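Local coordinates for tungstate ABC transporter, periplasmic tungstate-binding protein (Geobacter sulfurreducens, PDB 3LR1) that probably captures tungstate in the periplasm and hands it to an ABC transporter for import into the cell, at residues L25-K30 / I221-G226; D54-F59 / H211-L216. One frame throughout, in Å; residues are numbered along the deposited sequence.

Contact 1: L25-K30 / I221-G226; sequences LPPFEK and IDYVTG
Phe28 and Tyr223 carry the packing between helix 20-32 and the end of helix 214-224, two helices of a periplasmic binding protein fold. Their rings lean obliquely, planes 40° apart and centroids 5.7 Å apart. The closer fit is between a methylene and a ring: Phe28 CB sits over one face of the tyrosine, 4.0 Å from the Tyr223 ring centroid, in a CH-pi contact. Alongside, Phe28 CD1 comes within 3.8 Å of Tyr223 CB. With CG anti to the backbone N (chi1 165°), the Tyr223 ring reaches across to the other helix, where its OH lies against Pro27, 3.6 Å from Pro27 CG. The two side chains cross there at about a right angle, and the hydroxyl is hydrogen-bonded to Leu24 O. Glu228 and Ile232 of helix 227-235 also touch both Pro27 and Tyr223. An alanine in place of Tyr223 would probably open a gap beneath Phe28 CB and leave Leu24 O without this hydroxyl partner. Just past Tyr223 the helix ends at Val224, and Ile221 O receives Thr225 N and, from the opposite face of its carbonyl plane, Thr225 OG1 at 2.8 Å.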
# COMPACT_ATOMS: atom_id res chain seq x y z
N LEU A 25 -14.53 -6.05 4.46
CA LEU A 25 -15.15 -5.62 5.69
C LEU A 25 -16.64 -6.03 5.95
O LEU A 25 -17.01 -6.28 7.07
CB LEU A 25 -14.95 -4.11 5.92
CG LEU A 25 -13.49 -3.65 6.01
CD1 LEU A 25 -13.38 -2.03 6.07
CD2 LEU A 25 -12.83 -4.28 7.21
N PRO A 26 -17.51 -6.05 4.93
CA PRO A 26 -18.92 -6.34 5.24
C PRO A 26 -19.26 -7.62 6.02
O PRO A 26 -20.13 -7.56 6.94
CB PRO A 26 -19.60 -6.24 3.90
CG PRO A 26 -18.80 -5.18 3.16
CD PRO A 26 -17.36 -5.53 3.55
N PRO A 27 -18.62 -8.75 5.71
CA PRO A 27 -18.92 -9.91 6.55
C PRO A 27 -18.56 -9.72 8.01
O PRO A 27 -19.28 -10.19 8.85
CB PRO A 27 -18.06 -10.99 5.96
CG PRO A 27 -17.78 -10.48 4.52
CD PRO A 27 -17.60 -9.05 4.67
N PHE A 28 -17.46 -9.02 8.29
CA PHE A 28 -17.09 -8.65 9.68
C PHE A 28 -18.12 -7.72 10.29
O PHE A 28 -18.53 -7.90 11.45
CB PHE A 28 -15.71 -8.02 9.72
CG PHE A 28 -15.27 -7.58 11.07
CD1 PHE A 28 -14.78 -8.51 11.94
CD2 PHE A 28 -15.44 -6.23 11.49
CE1 PHE A 28 -14.42 -8.14 13.26
CE2 PHE A 28 -15.06 -5.81 12.76
CZ PHE A 28 -14.55 -6.75 13.67
N GLU A 29 -18.54 -6.71 9.53
CA GLU A 29 -19.55 -5.77 10.02
C GLU A 29 -20.85 -6.47 10.38
O GLU A 29 -21.44 -6.22 11.45
CB GLU A 29 -19.77 -4.64 9.01
CG GLU A 29 -18.51 -3.74 8.83
CD GLU A 29 -18.61 -2.71 7.69
OE1 GLU A 29 -19.01 -3.10 6.55
OE2 GLU A 29 -18.27 -1.53 7.93
N LYS A 30 -21.27 -7.38 9.52
CA LYS A 30 -22.50 -8.15 9.77
C LYS A 30 -22.34 -9.04 10.97
O LYS A 30 -23.22 -9.11 11.83
CB LYS A 30 -22.86 -8.96 8.52
CG LYS A 30 -24.17 -9.69 8.62
CD LYS A 30 -24.56 -10.31 7.28
CE LYS A 30 -25.95 -10.91 7.37
NZ LYS A 30 -27.05 -9.95 7.67
N ILE A 221 -8.63 -8.22 13.54
CA ILE A 221 -7.38 -8.80 13.12
C ILE A 221 -7.51 -10.34 12.96
O ILE A 221 -7.00 -10.91 12.00
CB ILE A 221 -6.23 -8.46 14.12
CG1 ILE A 221 -5.95 -6.94 14.07
CG2 ILE A 221 -4.99 -9.31 13.74
CD1 ILE A 221 -4.90 -6.38 15.11
N ASP A 222 -8.19 -10.97 13.88
CA ASP A 222 -8.46 -12.44 13.81
C ASP A 222 -9.22 -12.79 12.53
O ASP A 222 -8.96 -13.81 11.89
CB ASP A 222 -9.25 -12.90 15.06
CG ASP A 222 -8.40 -12.91 16.38
OD1 ASP A 222 -7.15 -12.84 16.32
OD2 ASP A 222 -8.98 -13.01 17.49
N TYR A 223 -10.14 -11.90 12.18
CA TYR A 223 -10.98 -12.09 11.01
C TYR A 223 -10.19 -12.00 9.73
O TYR A 223 -10.29 -12.89 8.89
CB TYR A 223 -12.21 -11.15 11.01
CG TYR A 223 -12.85 -11.08 9.63
CD1 TYR A 223 -13.69 -12.08 9.15
CD2 TYR A 223 -12.61 -10.00 8.82
CE1 TYR A 223 -14.28 -11.98 7.86
CE2 TYR A 223 -13.17 -9.91 7.55
CZ TYR A 223 -13.97 -10.89 7.09
OH TYR A 223 -14.44 -10.77 5.85
N VAL A 224 -9.47 -10.91 9.57
CA VAL A 224 -8.67 -10.64 8.40
C VAL A 224 -7.62 -11.73 8.20
O VAL A 224 -7.39 -12.12 7.13
CB VAL A 224 -8.06 -9.21 8.50
CG1 VAL A 224 -7.10 -8.99 7.45
CG2 VAL A 224 -9.21 -8.11 8.47
N THR A 225 -7.03 -12.26 9.25
CA THR A 225 -6.04 -13.34 9.12
C THR A 225 -6.65 -14.73 9.23
O THR A 225 -5.94 -15.75 9.24
CB THR A 225 -4.95 -13.17 10.20
OG1 THR A 225 -5.54 -13.22 11.52
CG2 THR A 225 -4.22 -11.83 9.97
N GLY A 226 -7.96 -14.79 9.42
CA GLY A 226 -8.65 -16.08 9.47
C GLY A 226 -9.05 -16.61 8.13
O GLY A 226 -8.87 -15.96 7.09

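Contact 2: D54-F59 / H211-L216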
# COMPACT_ATOMS: atom_id res chain seq x y z
N ASP A 54 -6.66 8.13 18.02
CA ASP A 54 -7.86 8.58 17.29
C ASP A 54 -8.40 7.51 16.36
O ASP A 54 -9.45 7.71 15.75
CB ASP A 54 -7.60 9.91 16.49
CG ASP A 54 -7.60 11.13 17.39
OD1 ASP A 54 -8.69 11.41 17.97
OD2 ASP A 54 -6.57 11.83 17.57
N VAL A 55 -7.65 6.41 16.20
CA VAL A 55 -8.18 5.20 15.59
C VAL A 55 -7.90 4.00 16.47
O VAL A 55 -7.10 4.06 17.41
CB VAL A 55 -7.58 4.96 14.19
CG1 VAL A 55 -8.04 6.10 13.22
CG2 VAL A 55 -6.00 4.80 14.24
N ASP A 56 -8.58 2.88 16.17
CA ASP A 56 -8.44 1.63 16.98
C ASP A 56 -7.49 0.57 16.33
O ASP A 56 -6.95 -0.30 17.01
CB ASP A 56 -9.84 1.05 17.15
CG ASP A 56 -10.85 2.07 17.65
OD1 ASP A 56 -10.67 2.52 18.83
OD2 ASP A 56 -11.83 2.36 16.90
N VAL A 57 -7.36 0.66 15.00
CA VAL A 57 -6.55 -0.26 14.21
C VAL A 57 -5.81 0.51 13.14
O VAL A 57 -6.33 1.49 12.60
CB VAL A 57 -7.48 -1.29 13.54
CG1 VAL A 57 -6.69 -2.29 12.70
CG2 VAL A 57 -8.19 -2.06 14.53
N VAL A 58 -4.58 0.07 12.84
CA VAL A 58 -3.79 0.63 11.79
C VAL A 58 -3.50 -0.46 10.79
O VAL A 58 -3.06 -1.52 11.19
CB VAL A 58 -2.46 1.29 12.34
CG1 VAL A 58 -1.59 1.79 11.23
CG2 VAL A 58 -2.79 2.43 13.31
N PHE A 59 -3.67 -0.16 9.50
CA PHE A 59 -3.44 -1.17 8.44
C PHE A 59 -2.63 -0.52 7.31
O PHE A 59 -3.16 0.28 6.51
CB PHE A 59 -4.77 -1.71 7.93
CG PHE A 59 -4.67 -2.70 6.80
CD1 PHE A 59 -3.95 -3.83 6.92
CD2 PHE A 59 -5.32 -2.48 5.64
CE1 PHE A 59 -3.92 -4.80 5.91
CE2 PHE A 59 -5.30 -3.44 4.60
CZ PHE A 59 -4.57 -4.59 4.76
N HIS A 211 -9.56 4.14 25.96
CA HIS A 211 -10.86 4.22 25.28
C HIS A 211 -10.86 3.61 23.88
O HIS A 211 -11.88 3.54 23.23
CB HIS A 211 -11.33 5.65 25.24
CG HIS A 211 -11.35 6.29 26.59
ND1 HIS A 211 -10.76 7.51 26.85
CD2 HIS A 211 -11.77 5.81 27.78
CE1 HIS A 211 -10.89 7.78 28.14
NE2 HIS A 211 -11.47 6.75 28.73
N VAL A 212 -9.72 3.14 23.40
CA VAL A 212 -9.70 2.49 22.13
C VAL A 212 -10.56 1.17 22.18
O VAL A 212 -10.72 0.54 23.28
CB VAL A 212 -8.25 2.24 21.85
CG1 VAL A 212 -7.95 0.88 21.60
CG2 VAL A 212 -7.63 3.43 20.99
N LYS A 213 -11.12 0.79 21.05
CA LYS A 213 -12.01 -0.40 20.91
C LYS A 213 -11.12 -1.65 20.67
O LYS A 213 -11.04 -2.18 19.56
CB LYS A 213 -12.97 -0.21 19.70
CG LYS A 213 -13.98 1.01 19.77
CD LYS A 213 -15.37 0.54 20.16
CE LYS A 213 -16.36 1.70 20.42
NZ LYS A 213 -15.95 2.93 19.76
N TYR A 214 -10.38 -2.06 21.68
CA TYR A 214 -9.31 -3.07 21.48
C TYR A 214 -9.86 -4.47 21.21
O TYR A 214 -9.35 -5.22 20.39
CB TYR A 214 -8.36 -3.10 22.68
CG TYR A 214 -7.38 -4.22 22.67
CD1 TYR A 214 -6.17 -4.13 21.97
CD2 TYR A 214 -7.65 -5.41 23.36
CE1 TYR A 214 -5.25 -5.20 21.99
CE2 TYR A 214 -6.73 -6.46 23.39
CZ TYR A 214 -5.54 -6.33 22.71
OH TYR A 214 -4.64 -7.38 22.69
N ASP A 215 -10.88 -4.81 21.96
CA ASP A 215 -11.45 -6.14 21.85
C ASP A 215 -12.03 -6.29 20.43
O ASP A 215 -11.82 -7.32 19.75
CB ASP A 215 -12.45 -6.39 23.01
CG ASP A 215 -11.77 -6.38 24.45
OD1 ASP A 215 -10.69 -6.99 24.65
OD2 ASP A 215 -12.31 -5.78 25.41
N LEU A 216 -12.69 -5.23 19.93
CA LEU A 216 -13.22 -5.24 18.59
C LEU A 216 -12.09 -5.21 17.54
O LEU A 216 -12.13 -5.92 16.50
CB LEU A 216 -14.14 -4.06 18.41
CG LEU A 216 -15.28 -4.02 17.42
CD1 LEU A 216 -16.08 -5.40 17.36
CD2 LEU A 216 -16.28 -2.89 17.79
O HOH W 1 -13.93 3.75 17.35
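Asp56 OD2 is gripped by a water that donates to it at 2.6 Å and by the backbone N of Lys8, while the other oxygen of the same carboxylate takes the direct bond across the contact. Lys213 N donates to Asp56 OD1 at 2.9 Å, almost straight at 172°, yet it meets the oxygen from above the carboxylate plane, 57° out of it. The aspartate CG lies beside its own backbone N (chi1 -51°), a turn that carries the carboxylate across to Val212 and Lys213. With both oxygens bonded, rotation of the group is restrained.

Strand 57-60 is an inner strand of the sheet of a type II periplasmic binding protein, parallel to strand 6-12 and antiparallel to strand 197-204. Across from Asp56, which lies just before this strand, Lys213 is the N-cap residue of helix 214-224 and the centre of an inverse gamma turn, closed by a weak bond from Tyr214 N to Val212 O (3.1 Å). A carboxylate beside this helix start would probably be stabilised by the helix dipole.

Lys213 and Asp56 form no direct salt bridge: NZ stays 5.0 Å from Asp56 OD2, and the shared water links them through a weak 3.2 Å bond from Lys213 NZ. Arg6 O gives that ammonium a second, also weak, partner. The carboxylate instead crosses the start of the lysine chain at a slant, against CB and CG of Lys213. The Val212 side chain has its CG2 3.7 Å from Val55 O, and Val212 CA is 3.4 Å from Asp56 OD1.

In the fold
Both contacts use helix 214-224, contact 1 at its C-terminal end and contact 2 at its start, so together they tie the helix to two different elements. Their chemistry follows their place. Contact 1 joins helix to helix through aromatic and proline surfaces, with no hydrogen bond between its segments. Contact 2 joins the helix start to the beginning of a sheet strand through a buried carboxylate, a backbone N-H and a water. Both are partly buried and lie well away from the chain's centre. They also touch directly: Phe28 CZ of contact 1 packs 3.8 Å from Leu216 O of contact 2.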